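Local atomic coordinates of cell envelope-related transcriptional attenuator domain-containing protein (Streptococcus agalactiae, PDB entry 3OKZ), a protein that is of unknown function but, as an LytR/CpsA/Psr family member, probably transfers glycopolymers from lipid-linked precursors onto the cell wall. Residues S11-E16 with N108-M113; E15-F20 with L232-S237; N41-I46 with L62-L67; N51-K56 with E277-R282; N125-I130 with L194-A199. All blocks are in the same frame, centred on the assembly; numbering follows the deposited sequence.

Interaction 1: residues S11-E16 with N108-M113; sequences SHAIEE and NVDYFM
Y111 reaches across to the backbone turn at A13 and I14; polar and apolar contacts meet around its ring, with a second polar pair, S11 and D110, beside it. The phenol oxygen Y111 OH accepts a fairly straight hydrogen bond from I14 N at 3.3 Å, while S11 OG donates to D110 OD2 at 3.1 Å, arriving from above the carboxylate plane. The apolar contact belongs to I14, whose CD1 lies over one ring face, 4.0 Å from Y111 CE1 and displaced toward the rim; A13 CB sits at the ring edge, near its plane. Inside the first segment, H12 ND1 donates to E15 OE1 in the plane of the imidazole, a bond within the turn itself. D110 OD1 is held separately by S21 N. The N-terminal turn is thus laid against the start of strand 111-116, beside strand 20-28, whose F20 meets Y111 ring to ring, with helix 93-105 touching V109 and F112.

Interaction 2: residues E15-F20 with L232-S237; sequences EETKPF and LAYKDS
Y234 of the 232-237 segment reaches across to T17, K18 and F20, and its side chain is the main link between the two loops. Its CB already heads toward the other segment; with CG anti to the carbonyl carbon (chi1 -52°) the ring runs on in that direction. CG lies 4.0 Å from F20 CE2. Further out, CD2 and CE2 lie under the rim of F20, which stands over one face of the Y234 ring; F20 CE2 is 3.4 Å from Y234 CD2 and closer still to Y234 CE2. The pair is T-shaped: the edge of F20 faces the plane of Y234, the ring centroids are 4.9 Å apart and the planes stand at 84°. CZ still lies under the same edge, 3.6 Å from F20 CE2. At the tip, OH donates to K18 O at 3.3 Å, approaching from above the carbonyl plane, and passes close to T17 CA. Next to this, T17 CG2 meets A233 CB at 3.8 Å near the surface. A type I turn from L232 to K235 presents A233 and Y234 together. K18 sends its own ammonium group away, to D279. The contact therefore joins an aromatic half, buried and directional, to one modest hydroxyl-to-carbonyl bond that gives the phenol tip a polar partner and ties the N-terminal loop to the 232-237 turn.

Interaction 3: residues N41-I46 with L62-L67; sequences NSDSMI and LERDVL
L62 and selenomethionine M45 face each other on neighbouring antiparallel strands, where L62 N donates to M45 O at 2.9 Å in a nearly linear approach to the carbonyl. M45 CB and L62 CB stand 4.3 Å apart. L62 CG also rests near M45 O. E63 opens a type I turn: its OE2 accepts from D65 N at 2.9 Å through the anti lone pair, and V66 N closes the turn onto E63 O. Between them R64 swings back to the first strand. Its CG sits between the backbone N and the carbonyl carbon (chi1 55°), and a bend at chi3 brings NH2 to the corner at D43. There NH2 makes a weak hydrogen bond to D43 O at 2.9 Å and a long salt bridge to D43 OD1 at 3.8 Å, the two side chains running alongside one another. This arginine is poorly ordered. D43 and S44 form a classic bulge opposite G26, and D43 OD1 has its stronger ionic partner in R170, with R182 more distant. Arginines gathered around an aspartate in this way are consistent with the pyrophosphate-lipid pocket of LCP relatives, where such groups would hold an anionic head group.

Interaction 4: residues N51-K56 with E277-R282; sequences NPKTNK and ELDKKR
N51 and K53 reach across to the end of helix 264-277 and make the two firm bonds here. N51 ND2 donates to E277 O at 3.0 Å; this oxygen lies close to the plane of the N51 amide, while ND2 is tilted 16° from the carbonyl plane. K53 NZ forms a salt bridge with D279 OD2 at 2.6 Å, meeting it on the syn side but somewhat out of the carboxylate plane. A second ionic link is long: K56 NZ stands 3.8 Å from E277 OE2, with K56 CE nearer to E277 OE1. A water connects T54 OG1, 2.8 Å away, to E277 OE1, to which it donates at 2.7 Å. Behind these atoms lie the pieces that aim them. N51 CG is anti to the backbone N (chi1 -172°), which carries the amide out toward the helix, while a bend at chi3 steers K53 to D279. D279 OD2 also receives K18, making the carboxylate a shared anchor for two lysines. N55 and K56 both face N51 in a G1 bulge of the tight connection between strands 41-51 and 56-62. On the helix side, D279 has positive phi and is the C-prime residue of a Schellman motif, with D279 N bonded to K276 O and K280 N to K275 O. Here, then, a beta hairpin turn is docked on a Schellman-terminated helix.

Interaction 5: residues N125-I130 with L194-A199; sequences NAVGGI and LKKILA
V127 and K196 pack obliquely where a Schellman motif ends helix 117-126 against the side of helix 178-200. G128 is the C-prime residue with positive phi, and the motif closes through G128 N to N125 O, 2.9 Å, and G129 N to V124 O. The valine points toward the second helix with its two methyls splayed: CG1, anti to the carbonyl carbon (chi1 -53°), lies against I197 CG1 at 3.6 Å, while CG2 rests on the CB and CG of K196. The isoleucine likewise meets the valine at a slant, so V127 straddles two consecutive residues of the helix, one methyl to each. K196 first runs beside the valine as an aliphatic chain; bends at chi2 and chi4 then curl its end over the turn that follows helix 117-126. This puts apolar packing at the base of the lysine and polar contact at its tip. Beyond the two segments, I209 of helix 203-212 also touches V127, and K159 on strand 156-160 bonds G128 O and packs beside K196. The ammonium group of K196 grips the turn by its carbonyls: a weak bond goes to G129 O at 3.1 Å, and a stronger one to V127 O, where NZ stands 2.8 Å away and lies nearly in line with C=O, at 172°.

How the interactions relate
Interactions 1, 2 and 4 gather on one side of the chain's centre, their centres 10 to 13 Å apart. Interactions 1 and 2 start from the same N-terminal stretch, sharing E15 and E16, and the K18 to D279 salt bridge joins interaction 2 to interaction 4. Interaction 3 lies deeper, about 7 Å from the chain centre, reaching the same sheet as interaction 1. Interaction 5, about 20 Å from interaction 2 between centres, joins two helices and touches interaction 2 through K235 and L198. Along the chain, interaction 3 closes before interaction 5 opens, while 2 and 4 close late. Segments up to about 220 residues apart in sequence thus meet around the mixed sheet.

Interaction 1: residues S11-E16 with N108-M113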
# COMPACT_ATOMS: atom_id res chain seq x y z
N SER A 11 15.84 -11.10 5.54
CA SER A 11 16.43 -9.77 5.66
C SER A 11 16.69 -9.54 7.14
O SER A 11 15.93 -10.00 7.99
CB SER A 11 15.48 -8.70 5.13
OG SER A 11 16.04 -7.41 5.24
N HIS A 12 17.76 -8.81 7.45
CA HIS A 12 18.09 -8.55 8.84
C HIS A 12 18.15 -7.06 9.14
O HIS A 12 18.63 -6.65 10.20
CB HIS A 12 19.44 -9.19 9.19
CG HIS A 12 19.47 -10.67 8.96
ND1 HIS A 12 18.64 -11.55 9.64
CD2 HIS A 12 20.21 -11.43 8.12
CE1 HIS A 12 18.87 -12.78 9.22
NE2 HIS A 12 19.81 -12.74 8.30
N ALA A 13 17.64 -6.26 8.21
CA ALA A 13 17.64 -4.80 8.33
C ALA A 13 17.21 -4.27 9.70
O ALA A 13 17.76 -3.28 10.18
CB ALA A 13 16.76 -4.21 7.25
N ILE A 14 16.24 -4.91 10.31
CA ILE A 14 15.76 -4.44 11.60
C ILE A 14 16.68 -4.89 12.73
O ILE A 14 16.85 -4.18 13.72
CB ILE A 14 14.32 -4.93 11.87
CG1 ILE A 14 13.36 -4.15 10.97
CG2 ILE A 14 13.97 -4.75 13.34
CD1 ILE A 14 11.91 -4.44 11.20
N GLU A 15 17.27 -6.08 12.58
CA GLU A 15 18.18 -6.61 13.59
C GLU A 15 19.49 -5.85 13.56
O GLU A 15 20.33 -6.01 14.44
CB GLU A 15 18.45 -8.09 13.34
CG GLU A 15 17.20 -8.94 13.34
CD GLU A 15 16.47 -8.89 12.02
OE1 GLU A 15 16.76 -9.75 11.17
OE2 GLU A 15 15.62 -7.98 11.83
N GLU A 16 19.65 -5.00 12.55
CA GLU A 16 20.87 -4.23 12.39
C GLU A 16 20.57 -2.74 12.27
O GLU A 16 21.41 -1.97 11.84
CB GLU A 16 21.60 -4.71 11.14
CG GLU A 16 21.64 -6.23 11.07
CD GLU A 16 22.21 -6.74 9.77
OE1 GLU A 16 22.27 -7.98 9.61
OE2 GLU A 16 22.59 -5.92 8.91
N ASN A 108 14.54 -5.04 -3.96
CA ASN A 108 14.12 -6.12 -3.08
C ASN A 108 13.44 -5.46 -1.89
O ASN A 108 13.99 -4.58 -1.22
CB ASN A 108 15.34 -6.95 -2.65
CG ASN A 108 15.82 -7.90 -3.77
OD1 ASN A 108 16.78 -8.66 -3.59
ND2 ASN A 108 15.16 -7.85 -4.92
N VAL A 109 12.20 -5.88 -1.66
CA VAL A 109 11.39 -5.33 -0.58
C VAL A 109 11.61 -6.06 0.75
O VAL A 109 11.03 -7.11 0.99
CB VAL A 109 9.89 -5.41 -0.95
CG1 VAL A 109 9.05 -4.74 0.12
CG2 VAL A 109 9.66 -4.76 -2.29
N ASP A 110 12.44 -5.49 1.61
CA ASP A 110 12.75 -6.06 2.92
C ASP A 110 11.63 -6.85 3.60
O ASP A 110 11.75 -8.05 3.84
CB ASP A 110 13.24 -4.95 3.84
CG ASP A 110 14.63 -4.48 3.51
OD1 ASP A 110 14.94 -3.30 3.72
OD2 ASP A 110 15.43 -5.32 3.03
N TYR A 111 10.54 -6.17 3.93
CA TYR A 111 9.44 -6.83 4.61
C TYR A 111 8.12 -6.73 3.88
O TYR A 111 8.06 -6.31 2.73
CB TYR A 111 9.31 -6.28 6.04
CG TYR A 111 10.60 -6.40 6.81
CD1 TYR A 111 11.54 -5.37 6.80
CD2 TYR A 111 10.93 -7.59 7.46
CE1 TYR A 111 12.79 -5.53 7.41
CE2 TYR A 111 12.17 -7.76 8.07
CZ TYR A 111 13.10 -6.73 8.03
OH TYR A 111 14.34 -6.93 8.58
N PHE A 112 7.05 -7.11 4.56
CA PHE A 112 5.74 -7.11 3.96
C PHE A 112 4.69 -7.23 5.06
O PHE A 112 4.82 -8.03 5.99
CB PHE A 112 5.63 -8.30 3.01
CG PHE A 112 4.25 -8.82 2.83
CD1 PHE A 112 3.40 -8.27 1.87
CD2 PHE A 112 3.78 -9.85 3.65
CE1 PHE A 112 2.10 -8.74 1.72
CE2 PHE A 112 2.47 -10.32 3.52
CZ PHE A 112 1.63 -9.76 2.54
N MSE A 113 3.65 -6.42 4.95
CA MSE A 113 2.59 -6.48 5.94
C MSE A 113 1.23 -6.37 5.28
O MSE A 113 1.00 -5.55 4.39
CB MSE A 113 2.77 -5.36 6.96
CG MSE A 113 1.67 -5.33 8.01
SE MSE A 113 1.90 -3.93 9.30
CE MSE A 113 2.84 -4.91 10.65

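Interaction 2: residues E15-F20 with L232-S237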
# COMPACT_ATOMS: atom_id res chain seq x y z
N GLU A 15 17.27 -6.08 12.58
CA GLU A 15 18.18 -6.61 13.59
C GLU A 15 19.49 -5.85 13.56
O GLU A 15 20.33 -6.01 14.44
CB GLU A 15 18.45 -8.09 13.34
CG GLU A 15 17.20 -8.94 13.34
CD GLU A 15 16.47 -8.89 12.02
OE1 GLU A 15 16.76 -9.75 11.17
OE2 GLU A 15 15.62 -7.98 11.83
N GLU A 16 19.65 -5.00 12.55
CA GLU A 16 20.87 -4.23 12.39
C GLU A 16 20.57 -2.74 12.27
O GLU A 16 21.41 -1.97 11.84
CB GLU A 16 21.60 -4.71 11.14
CG GLU A 16 21.64 -6.23 11.07
CD GLU A 16 22.21 -6.74 9.77
OE1 GLU A 16 22.27 -7.98 9.61
OE2 GLU A 16 22.59 -5.92 8.91
N THR A 17 19.35 -2.36 12.66
CA THR A 17 18.91 -0.98 12.60
C THR A 17 19.28 -0.29 11.29
O THR A 17 19.71 0.88 11.28
CB THR A 17 19.49 -0.16 13.77
OG1 THR A 17 19.51 -0.97 14.95
CG2 THR A 17 18.62 1.06 14.03
N LYS A 18 19.11 -1.02 10.19
CA LYS A 18 19.40 -0.53 8.84
C LYS A 18 18.09 -0.09 8.17
O LYS A 18 17.04 -0.70 8.39
CB LYS A 18 20.06 -1.65 8.03
CG LYS A 18 20.50 -1.26 6.63
CD LYS A 18 21.63 -0.22 6.64
CE LYS A 18 21.88 0.34 5.23
NZ LYS A 18 22.80 1.52 5.23
N PRO A 19 18.13 0.97 7.34
CA PRO A 19 16.93 1.47 6.64
C PRO A 19 16.24 0.32 5.92
O PRO A 19 16.90 -0.59 5.40
CB PRO A 19 17.50 2.48 5.66
CG PRO A 19 18.68 3.01 6.38
CD PRO A 19 19.31 1.77 6.95
N PHE A 20 14.91 0.33 5.86
CA PHE A 20 14.27 -0.77 5.19
C PHE A 20 12.99 -0.41 4.46
O PHE A 20 12.46 0.69 4.62
CB PHE A 20 14.02 -1.90 6.18
CG PHE A 20 12.98 -1.57 7.21
CD1 PHE A 20 11.65 -1.93 7.02
CD2 PHE A 20 13.33 -0.92 8.40
CE1 PHE A 20 10.68 -1.64 7.98
CE2 PHE A 20 12.37 -0.63 9.37
CZ PHE A 20 11.05 -0.99 9.16
N LEU A 232 11.50 -0.13 18.14
CA LEU A 232 11.46 1.20 18.76
C LEU A 232 12.54 2.07 18.14
O LEU A 232 12.44 3.30 18.13
CB LEU A 232 11.71 1.09 20.26
CG LEU A 232 10.57 0.75 21.22
CD1 LEU A 232 9.48 -0.06 20.53
CD2 LEU A 232 11.17 -0.02 22.38
N ALA A 233 13.59 1.43 17.63
CA ALA A 233 14.67 2.16 17.02
C ALA A 233 14.19 3.00 15.84
O ALA A 233 14.87 3.94 15.43
CB ALA A 233 15.76 1.20 16.56
N TYR A 234 13.01 2.68 15.30
CA TYR A 234 12.49 3.43 14.16
C TYR A 234 11.31 4.35 14.49
O TYR A 234 10.80 5.07 13.63
CB TYR A 234 12.08 2.47 13.04
CG TYR A 234 13.15 1.48 12.62
CD1 TYR A 234 13.42 0.35 13.39
CD2 TYR A 234 13.87 1.64 11.43
CE1 TYR A 234 14.37 -0.60 12.99
CE2 TYR A 234 14.81 0.70 11.01
CZ TYR A 234 15.06 -0.42 11.80
OH TYR A 234 15.96 -1.38 11.38
N LYS A 235 10.90 4.34 15.76
CA LYS A 235 9.79 5.16 16.24
C LYS A 235 9.96 6.65 15.95
O LYS A 235 8.99 7.36 15.69
CB LYS A 235 9.58 4.95 17.75
CG LYS A 235 8.57 5.92 18.38
CD LYS A 235 8.79 6.05 19.88
CE LYS A 235 8.34 7.41 20.40
NZ LYS A 235 6.86 7.58 20.43
N ASP A 236 11.20 7.13 15.99
CA ASP A 236 11.46 8.54 15.72
C ASP A 236 11.31 8.82 14.24
O ASP A 236 10.87 9.89 13.84
CB ASP A 236 12.87 8.92 16.18
CG ASP A 236 13.22 8.31 17.53
OD1 ASP A 236 13.32 7.07 17.61
OD2 ASP A 236 13.37 9.08 18.50
N SER A 237 11.70 7.84 13.43
CA SER A 237 11.64 7.96 11.98
C SER A 237 10.21 8.17 11.49
O SER A 237 9.98 8.87 10.50
CB SER A 237 12.22 6.71 11.31
OG SER A 237 13.60 6.60 11.58

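Interaction 3: residues N41-I46 with L62-L67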
# COMPACT_ATOMS: atom_id res chain seq x y z
N ASN A 41 -8.37 -9.48 -2.57
CA ASN A 41 -7.97 -8.42 -3.48
C ASN A 41 -7.15 -7.34 -2.81
O ASN A 41 -7.43 -6.93 -1.69
CB ASN A 41 -9.21 -7.81 -4.13
CG ASN A 41 -9.73 -8.64 -5.27
OD1 ASN A 41 -9.18 -8.62 -6.37
ND2 ASN A 41 -10.80 -9.40 -5.02
N SER A 42 -6.12 -6.87 -3.51
CA SER A 42 -5.26 -5.81 -2.99
C SER A 42 -6.10 -4.56 -2.99
O SER A 42 -6.27 -3.90 -4.02
CB SER A 42 -4.02 -5.61 -3.87
OG SER A 42 -4.34 -5.12 -5.16
N ASP A 43 -6.66 -4.24 -1.83
CA ASP A 43 -7.50 -3.08 -1.67
C ASP A 43 -6.62 -1.84 -1.61
O ASP A 43 -7.08 -0.72 -1.82
CB ASP A 43 -8.31 -3.20 -0.38
CG ASP A 43 -9.49 -2.28 -0.36
OD1 ASP A 43 -10.35 -2.40 -1.26
OD2 ASP A 43 -9.57 -1.43 0.55
N SER A 44 -5.34 -2.06 -1.34
CA SER A 44 -4.37 -0.98 -1.25
C SER A 44 -2.96 -1.51 -1.24
O SER A 44 -2.69 -2.58 -0.69
CB SER A 44 -4.58 -0.17 0.01
OG SER A 44 -3.69 0.93 0.03
N MSE A 45 -2.05 -0.76 -1.85
CA MSE A 45 -0.67 -1.16 -1.87
C MSE A 45 0.20 0.04 -1.70
O MSE A 45 0.13 0.97 -2.49
CB MSE A 45 -0.35 -1.88 -3.16
CG MSE A 45 -0.53 -3.38 -3.03
SE MSE A 45 0.12 -4.25 -4.58
CE MSE A 45 -1.37 -3.88 -5.75
N ILE A 46 1.02 0.02 -0.66
CA ILE A 46 1.91 1.14 -0.40
C ILE A 46 3.29 0.62 -0.06
O ILE A 46 3.43 -0.22 0.83
CB ILE A 46 1.45 2.00 0.80
CG1 ILE A 46 -0.03 2.33 0.67
CG2 ILE A 46 2.27 3.26 0.86
CD1 ILE A 46 -0.94 1.18 1.05
N LEU A 62 0.67 2.68 -4.79
CA LEU A 62 0.84 2.08 -6.11
C LEU A 62 -0.50 1.85 -6.79
O LEU A 62 -1.26 0.96 -6.40
CB LEU A 62 1.60 0.75 -5.97
CG LEU A 62 2.79 0.82 -5.00
CD1 LEU A 62 3.45 -0.56 -4.83
CD2 LEU A 62 3.78 1.85 -5.53
N GLU A 63 -0.76 2.65 -7.82
CA GLU A 63 -2.01 2.59 -8.59
C GLU A 63 -2.38 1.18 -9.05
O GLU A 63 -1.69 0.59 -9.88
CB GLU A 63 -1.92 3.51 -9.80
CG GLU A 63 -3.15 3.47 -10.70
CD GLU A 63 -4.44 3.61 -9.91
OE1 GLU A 63 -4.60 4.62 -9.20
OE2 GLU A 63 -5.30 2.70 -10.01
N ARG A 64 -3.49 0.67 -8.53
CA ARG A 64 -3.98 -0.67 -8.86
C ARG A 64 -4.23 -0.94 -10.33
O ARG A 64 -4.23 -2.09 -10.76
CB ARG A 64 -5.28 -0.94 -8.11
CG ARG A 64 -6.34 0.13 -8.37
CD ARG A 64 -7.67 -0.25 -7.77
NE ARG A 64 -7.52 -0.66 -6.38
CZ ARG A 64 -8.52 -1.06 -5.60
NH1 ARG A 64 -9.76 -1.10 -6.08
NH2 ARG A 64 -8.29 -1.42 -4.35
N ASP A 65 -4.46 0.12 -11.11
CA ASP A 65 -4.74 0.00 -12.54
C ASP A 65 -3.50 0.05 -13.43
O ASP A 65 -3.60 0.01 -14.66
CB ASP A 65 -5.75 1.09 -12.96
CG ASP A 65 -7.17 0.82 -12.43
OD1 ASP A 65 -8.03 1.72 -12.51
OD2 ASP A 65 -7.44 -0.30 -11.94
N VAL A 66 -2.32 0.13 -12.83
CA VAL A 66 -1.07 0.17 -13.58
C VAL A 66 -0.89 -1.10 -14.42
O VAL A 66 -1.08 -2.22 -13.93
CB VAL A 66 0.12 0.33 -12.61
CG1 VAL A 66 1.43 0.01 -13.31
CG2 VAL A 66 0.16 1.76 -12.10
N LEU A 67 -0.55 -0.93 -15.69
CA LEU A 67 -0.37 -2.06 -16.60
C LEU A 67 0.98 -2.71 -16.36
O LEU A 67 2.02 -2.08 -16.55
CB LEU A 67 -0.45 -1.58 -18.05
CG LEU A 67 -0.47 -2.62 -19.17
CD1 LEU A 67 -1.70 -3.51 -19.03
CD2 LEU A 67 -0.47 -1.91 -20.49

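Interaction 4: residues N51-K56 with E277-R282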
# COMPACT_ATOMS: atom_id res chain seq x y z
N ASN A 51 14.11 5.08 7.30
CA ASN A 51 15.56 5.20 7.44
C ASN A 51 15.87 5.75 8.82
O ASN A 51 15.79 6.96 9.05
CB ASN A 51 16.12 6.13 6.38
CG ASN A 51 17.63 6.13 6.36
OD1 ASN A 51 18.27 6.32 7.39
ND2 ASN A 51 18.20 5.91 5.19
N PRO A 52 16.26 4.87 9.76
CA PRO A 52 16.58 5.27 11.13
C PRO A 52 17.69 6.31 11.19
O PRO A 52 17.73 7.16 12.09
CB PRO A 52 16.99 3.94 11.77
CG PRO A 52 17.63 3.22 10.62
CD PRO A 52 16.65 3.47 9.50
N LYS A 53 18.57 6.24 10.20
CA LYS A 53 19.71 7.14 10.08
C LYS A 53 19.28 8.57 9.75
O LYS A 53 19.36 9.45 10.60
CB LYS A 53 20.65 6.58 9.00
CG LYS A 53 22.08 7.07 9.03
CD LYS A 53 22.92 6.31 8.02
CE LYS A 53 22.39 6.48 6.60
NZ LYS A 53 23.23 5.77 5.59
N THR A 54 18.81 8.78 8.52
CA THR A 54 18.37 10.10 8.06
C THR A 54 17.13 10.55 8.81
O THR A 54 16.66 11.68 8.62
CB THR A 54 18.01 10.10 6.58
OG1 THR A 54 16.77 9.39 6.39
CG2 THR A 54 19.12 9.43 5.78
N ASN A 55 16.58 9.65 9.63
CA ASN A 55 15.40 9.94 10.44
C ASN A 55 14.22 10.41 9.57
O ASN A 55 13.68 11.50 9.77
CB ASN A 55 15.76 11.03 11.46
CG ASN A 55 14.86 11.01 12.65
OD1 ASN A 55 14.76 10.01 13.35
ND2 ASN A 55 14.19 12.13 12.90
N LYS A 56 13.81 9.58 8.62
CA LYS A 56 12.71 9.95 7.74
C LYS A 56 11.94 8.75 7.21
O LYS A 56 12.43 7.62 7.22
CB LYS A 56 13.27 10.77 6.57
CG LYS A 56 12.21 11.29 5.59
CD LYS A 56 12.83 12.23 4.53
CE LYS A 56 13.96 11.56 3.75
NZ LYS A 56 14.62 12.46 2.76
N GLU A 277 16.47 6.21 -0.55
CA GLU A 277 15.97 6.05 0.82
C GLU A 277 16.52 4.81 1.50
O GLU A 277 16.86 4.85 2.69
CB GLU A 277 14.44 5.96 0.83
CG GLU A 277 13.74 7.21 0.38
CD GLU A 277 14.25 8.43 1.11
OE1 GLU A 277 14.50 8.32 2.33
OE2 GLU A 277 14.40 9.49 0.47
N LEU A 278 16.59 3.70 0.77
CA LEU A 278 17.09 2.46 1.35
C LEU A 278 18.60 2.33 1.23
O LEU A 278 19.16 1.25 1.46
CB LEU A 278 16.42 1.24 0.70
CG LEU A 278 14.91 1.01 0.84
CD1 LEU A 278 14.36 1.76 2.05
CD2 LEU A 278 14.22 1.46 -0.43
N ASP A 279 19.27 3.44 0.88
CA ASP A 279 20.72 3.43 0.72
C ASP A 279 21.11 2.40 -0.34
O ASP A 279 21.91 1.49 -0.08
CB ASP A 279 21.43 3.09 2.04
CG ASP A 279 21.59 4.30 2.96
OD1 ASP A 279 21.56 5.45 2.47
OD2 ASP A 279 21.77 4.10 4.19
N LYS A 280 20.50 2.52 -1.51
CA LYS A 280 20.79 1.63 -2.63
C LYS A 280 21.27 2.48 -3.80
O LYS A 280 20.91 3.64 -3.94
CB LYS A 280 19.54 0.87 -3.05
CG LYS A 280 19.10 -0.18 -2.05
CD LYS A 280 17.70 -0.68 -2.36
CE LYS A 280 17.30 -1.79 -1.43
NZ LYS A 280 18.13 -3.00 -1.64
N LYS A 281 22.12 1.90 -4.64
CA LYS A 281 22.62 2.62 -5.79
C LYS A 281 21.45 2.84 -6.74
O LYS A 281 20.55 2.01 -6.82
CB LYS A 281 23.73 1.82 -6.47
CG LYS A 281 25.02 1.70 -5.66
CD LYS A 281 26.14 1.19 -6.54
CE LYS A 281 27.49 1.27 -5.84
NZ LYS A 281 28.58 0.78 -6.73
N ARG A 282 21.45 3.97 -7.44
CA ARG A 282 20.38 4.27 -8.37
C ARG A 282 20.82 3.79 -9.74
O ARG A 282 22.01 3.63 -9.98
CB ARG A 282 20.10 5.78 -8.41
CG ARG A 282 19.72 6.39 -7.07
CD ARG A 282 20.92 6.49 -6.15
NE ARG A 282 20.58 6.98 -4.81
CZ ARG A 282 21.44 7.05 -3.80
NH1 ARG A 282 22.70 6.65 -3.97
NH2 ARG A 282 21.05 7.50 -2.61
O HOH W 1 16.42 9.64 3.63

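Interaction 5: residues N125-I130 with L194-A199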
# COMPACT_ATOMS: atom_id res chain seq x y z
N ASN A 125 -10.14 2.21 15.64
CA ASN A 125 -10.84 2.25 16.92
C ASN A 125 -9.90 2.05 18.11
O ASN A 125 -10.11 2.65 19.17
CB ASN A 125 -11.96 1.20 16.96
CG ASN A 125 -13.20 1.61 16.13
OD1 ASN A 125 -13.51 2.80 15.98
ND2 ASN A 125 -13.92 0.62 15.61
N ALA A 126 -8.87 1.25 17.94
CA ALA A 126 -7.93 0.99 19.03
C ALA A 126 -7.21 2.25 19.51
O ALA A 126 -6.83 2.33 20.67
CB ALA A 126 -6.93 -0.04 18.62
N VAL A 127 -7.00 3.22 18.63
CA VAL A 127 -6.32 4.44 19.04
C VAL A 127 -7.36 5.51 19.33
O VAL A 127 -7.10 6.72 19.21
CB VAL A 127 -5.33 4.97 17.95
CG1 VAL A 127 -4.38 3.87 17.55
CG2 VAL A 127 -6.08 5.49 16.73
N GLY A 128 -8.55 5.07 19.71
CA GLY A 128 -9.61 6.01 20.02
C GLY A 128 -10.09 6.83 18.84
O GLY A 128 -10.39 8.02 18.97
N GLY A 129 -10.14 6.20 17.67
CA GLY A 129 -10.60 6.87 16.46
C GLY A 129 -9.73 8.01 15.97
O GLY A 129 -8.78 8.41 16.65
N ILE A 130 -10.04 8.51 14.78
CA ILE A 130 -9.28 9.62 14.20
C ILE A 130 -10.20 10.71 13.67
O ILE A 130 -11.41 10.49 13.47
CB ILE A 130 -8.40 9.18 13.05
CG1 ILE A 130 -9.29 8.70 11.89
CG2 ILE A 130 -7.43 8.11 13.51
CD1 ILE A 130 -8.50 8.32 10.66
N LEU A 194 -0.98 6.19 12.80
CA LEU A 194 0.37 6.05 13.31
C LEU A 194 0.63 7.18 14.30
O LEU A 194 1.10 6.95 15.42
CB LEU A 194 1.38 6.12 12.18
CG LEU A 194 1.68 4.75 11.60
CD1 LEU A 194 2.23 4.91 10.20
CD2 LEU A 194 2.66 4.00 12.53
N LYS A 195 0.31 8.40 13.89
CA LYS A 195 0.51 9.57 14.73
C LYS A 195 -0.13 9.30 16.08
O LYS A 195 0.46 9.59 17.13
CB LYS A 195 -0.14 10.81 14.10
CG LYS A 195 0.24 12.12 14.77
CD LYS A 195 -0.67 13.29 14.37
CE LYS A 195 -2.01 13.26 15.13
NZ LYS A 195 -2.83 12.04 14.88
N LYS A 196 -1.33 8.75 16.04
CA LYS A 196 -2.10 8.42 17.24
C LYS A 196 -1.34 7.36 18.05
O LYS A 196 -1.06 7.56 19.23
CB LYS A 196 -3.48 7.88 16.82
CG LYS A 196 -4.67 8.36 17.66
CD LYS A 196 -4.95 9.82 17.47
CE LYS A 196 -6.41 10.13 17.70
NZ LYS A 196 -6.91 9.49 18.92
N ILE A 197 -1.01 6.24 17.41
CA ILE A 197 -0.27 5.20 18.11
C ILE A 197 0.95 5.81 18.80
O ILE A 197 1.03 5.87 20.02
CB ILE A 197 0.21 4.08 17.13
CG1 ILE A 197 -0.98 3.43 16.44
CG2 ILE A 197 0.92 3.00 17.88
CD1 ILE A 197 -0.59 2.63 15.24
N LEU A 198 1.91 6.29 18.00
CA LEU A 198 3.13 6.89 18.53
C LEU A 198 2.93 7.88 19.69
O LEU A 198 3.77 7.94 20.60
CB LEU A 198 3.90 7.59 17.41
CG LEU A 198 4.38 6.72 16.24
CD1 LEU A 198 5.42 7.48 15.45
CD2 LEU A 198 4.97 5.42 16.76
N ALA A 199 1.86 8.67 19.64
CA ALA A 199 1.58 9.64 20.69
C ALA A 199 1.37 8.92 22.02
O ALA A 199 1.74 9.43 23.07
CB ALA A 199 0.36 10.44 20.36